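Local coordinates for beta-N-acetylhexosaminidase (Streptomyces plicatus, PDB 1JAK), which hydrolyses terminal, beta-linked N-acetylhexosamine residues from glycans as a family 20 glycoside hydrolase that works by substrate-assisted catalysis, at residues W159-L164 and G442-L447; L363-G368 and G389-P394; G368-G373 and A395-L400; A378-A383 and G430-A435. All blocks are in the same frame, centred on the assembly; numbering follows the deposited sequence.

Interaction 1: residues W159-L164 and G442-L447; sequences WRSAML and GVEAPL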
# COMPACT_ATOMS: atom_id res chain seq x y z
N TRP A 159 5.69 -5.77 7.13
CA TRP A 159 4.43 -5.63 6.40
C TRP A 159 4.00 -4.16 6.44
O TRP A 159 3.47 -3.69 7.43
CB TRP A 159 3.33 -6.52 7.01
CG TRP A 159 2.10 -6.59 6.15
CD1 TRP A 159 1.18 -5.59 5.94
CD2 TRP A 159 1.69 -7.68 5.32
NE1 TRP A 159 0.24 -6.00 5.03
CE2 TRP A 159 0.53 -7.28 4.63
CE3 TRP A 159 2.20 -8.97 5.08
CZ2 TRP A 159 -0.14 -8.11 3.72
CZ3 TRP A 159 1.54 -9.80 4.18
CH2 TRP A 159 0.38 -9.36 3.51
N ARG A 160 4.26 -3.45 5.35
CA ARG A 160 3.91 -2.04 5.24
C ARG A 160 3.15 -1.94 3.92
O ARG A 160 3.74 -1.79 2.85
CB ARG A 160 5.19 -1.18 5.21
CG ARG A 160 6.16 -1.49 6.36
CD ARG A 160 7.37 -0.56 6.38
NE ARG A 160 8.07 -0.54 5.10
CZ ARG A 160 8.92 -1.48 4.69
NH1 ARG A 160 9.19 -2.53 5.47
NH2 ARG A 160 9.49 -1.38 3.50
N SER A 161 1.83 -2.04 4.00
CA SER A 161 1.03 -2.06 2.79
C SER A 161 -0.03 -0.99 2.61
O SER A 161 -0.45 -0.32 3.55
CB SER A 161 0.36 -3.42 2.64
OG SER A 161 -0.42 -3.71 3.79
N ALA A 162 -0.46 -0.87 1.36
CA ALA A 162 -1.50 0.07 0.97
C ALA A 162 -2.46 -0.75 0.12
O ALA A 162 -2.04 -1.56 -0.70
CB ALA A 162 -0.91 1.21 0.14
N MET A 163 -3.76 -0.57 0.35
CA MET A 163 -4.74 -1.31 -0.44
C MET A 163 -5.53 -0.37 -1.33
O MET A 163 -5.84 0.75 -0.94
CB MET A 163 -5.74 -2.04 0.47
CG MET A 163 -6.73 -2.91 -0.30
SD MET A 163 -8.30 -3.20 0.57
CE MET A 163 -9.18 -1.68 0.13
N LEU A 164 -5.84 -0.83 -2.53
CA LEU A 164 -6.67 -0.04 -3.43
C LEU A 164 -7.86 -0.91 -3.80
O LEU A 164 -7.69 -2.06 -4.22
CB LEU A 164 -5.93 0.38 -4.70
CG LEU A 164 -6.80 1.21 -5.66
CD1 LEU A 164 -7.23 2.51 -4.98
CD2 LEU A 164 -6.02 1.52 -6.93
N GLY A 442 2.81 -5.76 10.89
CA GLY A 442 2.91 -4.43 10.34
C GLY A 442 1.57 -3.73 10.24
O GLY A 442 0.63 -4.06 10.97
N VAL A 443 1.48 -2.79 9.31
CA VAL A 443 0.27 -2.00 9.14
C VAL A 443 -0.14 -1.88 7.68
O VAL A 443 0.63 -2.20 6.77
CB VAL A 443 0.48 -0.58 9.68
CG1 VAL A 443 0.91 -0.64 11.14
CG2 VAL A 443 1.56 0.14 8.85
N GLU A 444 -1.37 -1.42 7.45
CA GLU A 444 -1.87 -1.22 6.10
C GLU A 444 -2.83 -0.05 6.08
O GLU A 444 -3.54 0.20 7.05
CB GLU A 444 -2.59 -2.47 5.59
CG GLU A 444 -3.12 -2.30 4.16
CD GLU A 444 -3.57 -3.61 3.53
OE1 GLU A 444 -2.74 -4.54 3.43
OE2 GLU A 444 -4.75 -3.70 3.12
N ALA A 445 -2.84 0.68 4.97
CA ALA A 445 -3.73 1.82 4.78
C ALA A 445 -4.64 1.51 3.60
O ALA A 445 -4.25 1.68 2.45
CB ALA A 445 -2.92 3.08 4.50
N PRO A 446 -5.87 1.03 3.87
CA PRO A 446 -6.79 0.70 2.78
C PRO A 446 -7.55 1.91 2.25
O PRO A 446 -7.97 2.77 3.02
CB PRO A 446 -7.76 -0.30 3.42
CG PRO A 446 -7.02 -0.80 4.65
CD PRO A 446 -6.33 0.44 5.14
N LEU A 447 -7.72 1.96 0.94
CA LEU A 447 -8.47 3.05 0.31
C LEU A 447 -9.66 2.42 -0.42
O LEU A 447 -9.51 1.88 -1.52
CB LEU A 447 -7.60 3.84 -0.67
CG LEU A 447 -8.30 5.00 -1.40
CD1 LEU A 447 -8.97 5.94 -0.39
CD2 LEU A 447 -7.28 5.77 -2.23
O HOH W 1 -4.04 2.81 -0.03

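Interaction 2: residues L363-G368 and G389-P394; sequences LVQYWG and GLILSP. With IFG ((2R,3R,4S,5R)-2-acetamido-3,4-dihydroxy-5-hydroxymethyl-piperidine), chain F.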
# COMPACT_ATOMS: atom_id res chain seq x y z
N LEU A 363 -2.25 -15.04 8.28
CA LEU A 363 -2.18 -13.69 8.83
C LEU A 363 -3.60 -13.15 8.77
O LEU A 363 -4.36 -13.50 7.87
CB LEU A 363 -1.29 -12.77 7.99
CG LEU A 363 0.22 -12.96 7.95
CD1 LEU A 363 0.57 -14.11 7.02
CD2 LEU A 363 0.87 -11.67 7.46
N VAL A 364 -3.97 -12.32 9.74
CA VAL A 364 -5.30 -11.72 9.71
C VAL A 364 -5.13 -10.21 9.75
O VAL A 364 -4.22 -9.69 10.40
CB VAL A 364 -6.21 -12.18 10.88
CG1 VAL A 364 -6.54 -13.66 10.71
CG2 VAL A 364 -5.54 -11.91 12.22
N GLN A 365 -6.00 -9.52 9.02
CA GLN A 365 -5.94 -8.07 8.95
C GLN A 365 -7.02 -7.46 9.84
O GLN A 365 -8.22 -7.55 9.54
CB GLN A 365 -6.12 -7.61 7.50
CG GLN A 365 -5.78 -6.14 7.29
CD GLN A 365 -5.86 -5.72 5.84
OE1 GLN A 365 -5.86 -6.56 4.93
NE2 GLN A 365 -5.90 -4.41 5.61
N TYR A 366 -6.59 -6.83 10.92
CA TYR A 366 -7.50 -6.22 11.88
C TYR A 366 -7.96 -4.83 11.46
O TYR A 366 -7.15 -3.90 11.33
CB TYR A 366 -6.81 -6.10 13.24
CG TYR A 366 -7.71 -5.56 14.32
CD1 TYR A 366 -8.70 -6.36 14.89
CD2 TYR A 366 -7.59 -4.25 14.75
CE1 TYR A 366 -9.55 -5.87 15.87
CE2 TYR A 366 -8.44 -3.73 15.74
CZ TYR A 366 -9.41 -4.55 16.29
OH TYR A 366 -10.25 -4.06 17.26
N TRP A 367 -9.27 -4.68 11.25
CA TRP A 367 -9.83 -3.40 10.85
C TRP A 367 -10.82 -2.87 11.89
O TRP A 367 -11.72 -2.09 11.57
CB TRP A 367 -10.49 -3.50 9.47
CG TRP A 367 -11.59 -4.52 9.34
CD1 TRP A 367 -11.46 -5.88 9.36
CD2 TRP A 367 -12.98 -4.25 9.13
NE1 TRP A 367 -12.69 -6.47 9.16
CE2 TRP A 367 -13.63 -5.50 9.02
CE3 TRP A 367 -13.73 -3.07 9.01
CZ2 TRP A 367 -15.01 -5.60 8.80
CZ3 TRP A 367 -15.11 -3.18 8.79
CH2 TRP A 367 -15.73 -4.44 8.69
N GLY A 368 -10.63 -3.30 13.14
CA GLY A 368 -11.49 -2.86 14.23
C GLY A 368 -11.25 -1.41 14.60
O GLY A 368 -10.43 -0.72 13.98
N GLY A 389 -0.27 -14.14 12.40
CA GLY A 389 0.33 -12.83 12.24
C GLY A 389 -0.74 -11.76 12.17
O GLY A 389 -1.82 -12.00 11.63
N LEU A 390 -0.45 -10.58 12.71
CA LEU A 390 -1.42 -9.49 12.71
C LEU A 390 -1.02 -8.31 11.82
O LEU A 390 0.09 -7.80 11.92
CB LEU A 390 -1.62 -8.97 14.13
CG LEU A 390 -2.81 -9.48 14.94
CD1 LEU A 390 -2.93 -10.99 14.85
CD2 LEU A 390 -2.63 -9.03 16.38
N ILE A 391 -1.95 -7.89 10.97
CA ILE A 391 -1.75 -6.74 10.10
C ILE A 391 -2.74 -5.72 10.65
O ILE A 391 -3.94 -5.97 10.66
CB ILE A 391 -2.12 -7.05 8.64
CG1 ILE A 391 -1.16 -8.10 8.07
CG2 ILE A 391 -2.08 -5.77 7.81
CD1 ILE A 391 -1.68 -8.76 6.81
N LEU A 392 -2.25 -4.58 11.12
CA LEU A 392 -3.13 -3.58 11.70
C LEU A 392 -3.56 -2.46 10.75
O LEU A 392 -2.72 -1.75 10.21
CB LEU A 392 -2.48 -2.96 12.94
CG LEU A 392 -2.10 -3.94 14.05
CD1 LEU A 392 -1.47 -3.17 15.21
CD2 LEU A 392 -3.33 -4.70 14.53
N SER A 393 -4.87 -2.32 10.56
CA SER A 393 -5.44 -1.28 9.72
C SER A 393 -6.80 -0.89 10.31
O SER A 393 -7.85 -1.11 9.69
CB SER A 393 -5.61 -1.77 8.27
OG SER A 393 -6.54 -2.83 8.18
N PRO A 394 -6.80 -0.30 11.52
CA PRO A 394 -8.03 0.12 12.21
C PRO A 394 -8.88 1.04 11.34
O PRO A 394 -8.36 1.99 10.75
CB PRO A 394 -7.51 0.83 13.46
CG PRO A 394 -6.14 0.19 13.68
CD PRO A 394 -5.61 0.11 12.27
N1 IFG F . -16.05 -2.21 5.29
C2 IFG F . -15.87 -3.12 4.13
C3 IFG F . -15.27 -2.46 2.82
C4 IFG F . -15.78 -1.03 2.56
C5 IFG F . -15.58 -0.20 3.83
C6 IFG F . -15.99 1.27 3.72
C7 IFG F . -13.83 -4.06 5.14
C8 IFG F . -12.89 -5.15 5.55
C9 IFG F . -16.31 -0.78 5.04
N2 IFG F . -15.04 -4.27 4.52
O7 IFG F . -13.48 -2.91 5.39
O3 IFG F . -15.56 -3.28 1.70
O4 IFG F . -17.17 -1.09 2.25
O6 IFG F . -15.33 2.06 4.70

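Interaction 3: residues G368-G373 and A395-L400; sequences GLDRTG and ADRTYL. With IFG ((2R,3R,4S,5R)-2-acetamido-3,4-dihydroxy-5-hydroxymethyl-piperidine), chain F.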
# COMPACT_ATOMS: atom_id res chain seq x y z
N GLY A 368 -10.63 -3.30 13.14
CA GLY A 368 -11.49 -2.86 14.23
C GLY A 368 -11.25 -1.41 14.60
O GLY A 368 -10.43 -0.72 13.98
N LEU A 369 -11.96 -0.94 15.62
CA LEU A 369 -11.87 0.45 16.06
C LEU A 369 -11.66 0.54 17.58
O LEU A 369 -11.70 -0.47 18.27
CB LEU A 369 -13.16 1.20 15.70
CG LEU A 369 -13.64 1.27 14.25
CD1 LEU A 369 -14.04 -0.10 13.73
CD2 LEU A 369 -14.84 2.21 14.17
N ASP A 370 -11.43 1.76 18.08
CA ASP A 370 -11.25 1.96 19.52
C ASP A 370 -12.45 1.39 20.26
O ASP A 370 -12.32 0.73 21.30
CB ASP A 370 -11.17 3.45 19.86
CG ASP A 370 -9.78 4.04 19.68
OD1 ASP A 370 -8.89 3.36 19.12
OD2 ASP A 370 -9.58 5.20 20.10
N ARG A 371 -13.64 1.65 19.71
CA ARG A 371 -14.90 1.23 20.31
C ARG A 371 -15.30 -0.24 20.15
O ARG A 371 -16.29 -0.68 20.74
CB ARG A 371 -16.03 2.10 19.75
CG ARG A 371 -16.41 1.72 18.32
CD ARG A 371 -17.17 2.83 17.63
NE ARG A 371 -17.68 2.41 16.33
CZ ARG A 371 -18.10 3.24 15.39
NH1 ARG A 371 -18.05 4.55 15.59
NH2 ARG A 371 -18.57 2.77 14.24
N THR A 372 -14.55 -0.99 19.36
CA THR A 372 -14.86 -2.39 19.14
C THR A 372 -14.98 -3.12 20.48
O THR A 372 -14.19 -2.89 21.40
CB THR A 372 -13.78 -3.05 18.25
OG1 THR A 372 -13.85 -2.47 16.94
CG2 THR A 372 -14.00 -4.56 18.15
N GLY A 373 -15.98 -4.00 20.59
CA GLY A 373 -16.20 -4.74 21.82
C GLY A 373 -14.99 -5.55 22.24
O GLY A 373 -14.24 -6.04 21.39
N ALA A 395 -10.17 0.76 11.26
CA ALA A 395 -11.07 1.56 10.44
C ALA A 395 -11.17 3.02 10.88
O ALA A 395 -11.51 3.88 10.08
CB ALA A 395 -12.47 0.93 10.42
N ASP A 396 -10.88 3.29 12.15
CA ASP A 396 -10.93 4.65 12.65
C ASP A 396 -9.53 5.25 12.75
O ASP A 396 -9.30 6.21 13.49
CB ASP A 396 -11.64 4.70 14.02
CG ASP A 396 -10.94 3.88 15.09
OD1 ASP A 396 -10.08 3.03 14.75
OD2 ASP A 396 -11.27 4.07 16.28
N ARG A 397 -8.60 4.68 11.98
CA ARG A 397 -7.22 5.16 11.97
C ARG A 397 -6.61 5.22 10.56
O ARG A 397 -6.20 6.29 10.11
CB ARG A 397 -6.32 4.24 12.80
CG ARG A 397 -6.71 4.09 14.26
CD ARG A 397 -6.31 5.29 15.07
NE ARG A 397 -6.65 5.11 16.48
CZ ARG A 397 -6.31 5.95 17.45
NH1 ARG A 397 -5.59 7.03 17.16
NH2 ARG A 397 -6.69 5.72 18.70
N THR A 398 -6.56 4.08 9.89
CA THR A 398 -5.93 4.01 8.57
C THR A 398 -6.81 3.78 7.34
O THR A 398 -6.29 3.54 6.25
CB THR A 398 -4.81 2.96 8.56
OG1 THR A 398 -5.38 1.65 8.64
CG2 THR A 398 -3.88 3.18 9.75
N TYR A 399 -8.13 3.84 7.51
CA TYR A 399 -9.03 3.68 6.37
C TYR A 399 -9.05 5.06 5.69
O TYR A 399 -9.64 6.01 6.20
CB TYR A 399 -10.43 3.28 6.85
CG TYR A 399 -10.65 1.78 6.86
CD1 TYR A 399 -9.61 0.91 7.19
CD2 TYR A 399 -11.88 1.24 6.52
CE1 TYR A 399 -9.80 -0.47 7.17
CE2 TYR A 399 -12.08 -0.14 6.49
CZ TYR A 399 -11.03 -0.99 6.82
OH TYR A 399 -11.21 -2.35 6.76
N LEU A 400 -8.37 5.15 4.55
CA LEU A 400 -8.27 6.42 3.83
C LEU A 400 -9.55 6.94 3.20
O LEU A 400 -9.59 8.08 2.73
CB LEU A 400 -7.15 6.32 2.78
CG LEU A 400 -5.79 5.94 3.37
CD1 LEU A 400 -4.81 5.62 2.25
CD2 LEU A 400 -5.25 7.09 4.23
N1 IFG F . -16.05 -2.21 5.29
C2 IFG F . -15.87 -3.12 4.13
C3 IFG F . -15.27 -2.46 2.82
C4 IFG F . -15.78 -1.03 2.56
C5 IFG F . -15.58 -0.20 3.83
C6 IFG F . -15.99 1.27 3.72
C7 IFG F . -13.83 -4.06 5.14
C8 IFG F . -12.89 -5.15 5.55
C9 IFG F . -16.31 -0.78 5.04
N2 IFG F . -15.04 -4.27 4.52
O7 IFG F . -13.48 -2.91 5.39
O3 IFG F . -15.56 -3.28 1.70
O4 IFG F . -17.17 -1.09 2.25
O6 IFG F . -15.33 2.06 4.70
O HOH W 2 -8.34 2.50 16.74
O HOH W 3 -13.80 3.89 17.73

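Interaction 4: residues A378-A383 and G430-A435; sequences AEVAEA and GYLPGA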
# COMPACT_ATOMS: atom_id res chain seq x y z
N ALA A 378 -10.42 -9.48 21.85
CA ALA A 378 -9.86 -10.66 22.49
C ALA A 378 -9.67 -11.81 21.51
O ALA A 378 -8.66 -12.51 21.54
CB ALA A 378 -10.75 -11.10 23.64
N GLU A 379 -10.66 -12.02 20.65
CA GLU A 379 -10.58 -13.10 19.68
C GLU A 379 -9.36 -12.93 18.78
O GLU A 379 -8.69 -13.91 18.43
CB GLU A 379 -11.86 -13.13 18.84
CG GLU A 379 -12.01 -14.36 17.99
CD GLU A 379 -13.38 -14.44 17.35
OE1 GLU A 379 -13.66 -13.61 16.46
OE2 GLU A 379 -14.18 -15.31 17.76
N VAL A 380 -9.08 -11.69 18.40
CA VAL A 380 -7.94 -11.41 17.53
C VAL A 380 -6.63 -11.54 18.31
O VAL A 380 -5.66 -12.10 17.79
CB VAL A 380 -8.05 -10.00 16.92
CG1 VAL A 380 -6.85 -9.72 16.03
CG2 VAL A 380 -9.34 -9.90 16.10
N ALA A 381 -6.61 -11.04 19.54
CA ALA A 381 -5.41 -11.14 20.37
C ALA A 381 -5.08 -12.60 20.63
O ALA A 381 -3.91 -12.99 20.71
CB ALA A 381 -5.62 -10.40 21.70
N GLU A 382 -6.12 -13.42 20.76
CA GLU A 382 -5.93 -14.85 21.01
C GLU A 382 -5.31 -15.51 19.79
O GLU A 382 -4.43 -16.36 19.92
CB GLU A 382 -7.27 -15.51 21.35
CG GLU A 382 -7.11 -16.80 22.15
CD GLU A 382 -6.43 -16.55 23.48
OE1 GLU A 382 -7.01 -15.81 24.31
OE2 GLU A 382 -5.32 -17.08 23.70
N ALA A 383 -5.76 -15.11 18.60
CA ALA A 383 -5.21 -15.67 17.37
C ALA A 383 -3.73 -15.31 17.32
O ALA A 383 -2.91 -16.13 16.90
CB ALA A 383 -5.94 -15.10 16.15
N GLY A 430 1.64 -1.62 20.89
CA GLY A 430 0.79 -1.68 22.07
C GLY A 430 -0.63 -1.25 21.77
O GLY A 430 -1.35 -0.75 22.64
N TYR A 431 -1.05 -1.48 20.53
CA TYR A 431 -2.38 -1.10 20.08
C TYR A 431 -3.52 -2.02 20.54
O TYR A 431 -4.46 -1.57 21.20
CB TYR A 431 -2.40 -1.00 18.56
CG TYR A 431 -3.77 -0.70 18.01
CD1 TYR A 431 -4.31 0.58 18.11
CD2 TYR A 431 -4.55 -1.71 17.46
CE1 TYR A 431 -5.61 0.85 17.67
CE2 TYR A 431 -5.85 -1.46 17.01
CZ TYR A 431 -6.36 -0.18 17.13
OH TYR A 431 -7.65 0.07 16.72
N LEU A 432 -3.44 -3.29 20.17
CA LEU A 432 -4.49 -4.24 20.53
C LEU A 432 -4.22 -4.84 21.91
O LEU A 432 -3.23 -5.54 22.12
CB LEU A 432 -4.56 -5.36 19.49
CG LEU A 432 -5.78 -6.28 19.54
CD1 LEU A 432 -7.04 -5.46 19.23
CD2 LEU A 432 -5.63 -7.41 18.54
N PRO A 433 -5.11 -4.56 22.88
CA PRO A 433 -4.96 -5.07 24.25
C PRO A 433 -4.70 -6.57 24.32
O PRO A 433 -5.42 -7.37 23.72
CB PRO A 433 -6.29 -4.70 24.90
CG PRO A 433 -6.67 -3.45 24.18
CD PRO A 433 -6.36 -3.79 22.75
N GLY A 434 -3.65 -6.94 25.05
CA GLY A 434 -3.32 -8.35 25.22
C GLY A 434 -2.61 -9.04 24.06
O GLY A 434 -2.22 -10.20 24.19
N ALA A 435 -2.44 -8.34 22.94
CA ALA A 435 -1.77 -8.95 21.80
C ALA A 435 -0.26 -8.85 21.92
O ALA A 435 0.29 -7.78 22.19
CB ALA A 435 -2.24 -8.26 20.50

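Interaction 1: residues W159-L164 and G442-L447
S161 OG gives E444 OE1 a very short hydrogen bond of 2.5 Å, and the same hydroxyl receives a weak, bent one from W159 NE1 at 2.7 Å. OE1 also lies at the indole edge, in the ring plane, and ring and carboxylate planes differ by only 19°. E444 reaches this place with CG anti to its backbone N (chi1 -180°) and an extended chain; its OE2 is hydrogen-bonded to H192 ND1 and weakly to Q365 NE2, side chains of other barrel strands. A leucine in its place would probably leave S161 OG and H192 ND1 without this carboxylate as a partner.

Beneath these side chains, five backbone bonds in parallel register join the strands, from V443 N to W159 O (2.9 Å) through to L447 N to M163 O. A water adds a bridge, donating to both M163 O and A445 O. Packing completes the contact: M163 CB lies 3.3 Å from E444 OE2, and M163 CE meets P446 CB at 3.8 Å, the two side chains crossing at about a right angle. On the face of V443 and A445, helix 465-474 covers the sheet.

The first-to-last strand seam of the TIM barrel is thus fastened through the backbone and by a buried carboxylate whose two oxygens tie strands 159-165 and 190-194, and weakly 363-366, to its own.

Interaction 2: residues L363-G368 and G389-P394
Y366 O is gripped twice by S393: S393 N donates to it nearly along the C=O axis at 2.9 Å, and S393 OG adds a weak bond at 3.4 Å. That hydroxyl is itself an acceptor, for Q365 NE2 at 3.1 Å, with OG only 13° out of the amide plane. With OG between its backbone N and carbonyl carbon (chi1 65°), the serine hydroxyl lies near both. The other end of the Q365 amide, OE1, bonds to H315 NE2, which would hold the group from flipping.

Three backbone bonds run below these, between V364 N and G389 O, I391 N and V364 O, and Y366 N and I391 O, the last at 2.8 Å. The strands are parallel, their short axes 27° apart. On one face L363 CD2 packs obliquely on I391 CD1 at 3.9 Å, while on the other V364 CG2 lies alongside L390 CD1 at 3.8 Å.

Past the strand end, W367 turns its ring to the inhibitor. The acetamido methyl, IFG C8, sits 3.5 Å above one indole face, over its centre, and NE1 is held by a hydrogen bond to Q352.

The chemistry implies a division of labour: apolar side chains fill the strand pair, the S393 and Q365 side chains fix its C-terminal end, where TIM barrels carry their active sites, and W367 just beyond covers the acetamido methyl.

Interaction 3: residues G368-G373 and A395-L400
The straightest hydrogen bond between the loops runs from D370 N to D396 OD2, 2.9 Å long with an angle of 179° at the hydrogen; the oxygen is met on its syn side, 32° out of the carboxylate plane. D396 CG lies between its backbone N and carbonyl carbon (chi1 61°), which directs the carboxylate to that amide. A weak backbone bond also joins A395 N to G368 O. Within 368-373 a type I turn from L369 to T372 presents D370, and L369 N donates to T372 OG1.

Charge is the second kind. R397 NH2 pairs with D370 OD1 at 3.3 Å, in the guanidinium plane and on the syn lone pair, while R397 NH1 bonds to R422 O. The two aspartates also come close, OD1 of D370 lying 3.8 Å from OD2 of D396, but R422 forms salt bridges with both, which would offset their repulsion. One water joins D370 OD1, D396 OD1 and R397 NE. An alanine at D396 would probably leave D370 N and R422 short of an acceptor and the turn less firmly held.

The apolar contact is L369 CD1 on A395 CB at 3.8 Å; L369 CB also packs against the D396 carboxylate.

Y399 OH donates to inhibitor O7 at 2.7 Å, with A395 CA over one ring face, offset toward the rim. In the fold, these loops follow strands 363-366 and 389-392; R422 belongs to helix 420-424, T398 bonds to E444 of strand 440-447, and helix 374-385 starts just after G373.

Interaction 4: residues A378-A383 and G430-A435
V380 makes the first contact of the helical segment. Its CG1 meets L432 CD2 at 3.6 Å, the closest apolar approach between the two segments, and the side chains cross at about a right angle. With CG1 anti to the backbone N (chi1 180°), this methyl is the branch that faces the loop, while the valine also packs on Y366 and H351. The same leucine methyl, L432 CD2, lies 3.9 Å from A381 N. The side chain of V380 is about 12 Å from the bound inhibitor.

A381 comes next and has the largest share of buried area in the contact. Its CB points toward the loop and is set against the backbone of a type II turn: P433 O lies 3.6 Å from this methyl, A435 N 4.0 Å and A435 CB 4.2 Å. The turn runs from L432 to A435 and is closed by the bond from A435 N to L432 O at 3.0 Å. G434 takes its third position with a phi of 78°, a value that favours glycine, and P433 occupies the second. The small alanine side chain is consistent with the close approach of the turn, and the meeting rests on van der Waals packing.

After A381 the next side chain, E382, points away from the loop and pairs with R385. L432 continues inward, touching Y366 and L390 of the adjoining strands.

The site belongs to the outer layer of the TIM barrel, where the helix that follows the sixth strand is flanked by the loop leading towards the eighth.

In the fold
All four contacts belong to the catalytic TIM barrel. Interaction 1 pairs the first strand with the last, some 278 residues apart, and interactions 2, 3 and 4 all fall between its segments; their own segments alternate along the chain, from strand 363-366 to the loop before strand 440-447. Strands 389-392 and 440-447 are sheet neighbours, so interactions 1 and 2, with centres about 10 Å apart, touch directly. Interactions 2 and 3 share G368, lie about 11 Å apart between centres and both reach the inhibitor. Interaction 4, centred about 10 Å from interaction 2, meets it through Y366 but stays about 8 Å, nearest atoms, from interaction 1. Together they run from barrel seam to outer helix and pocket.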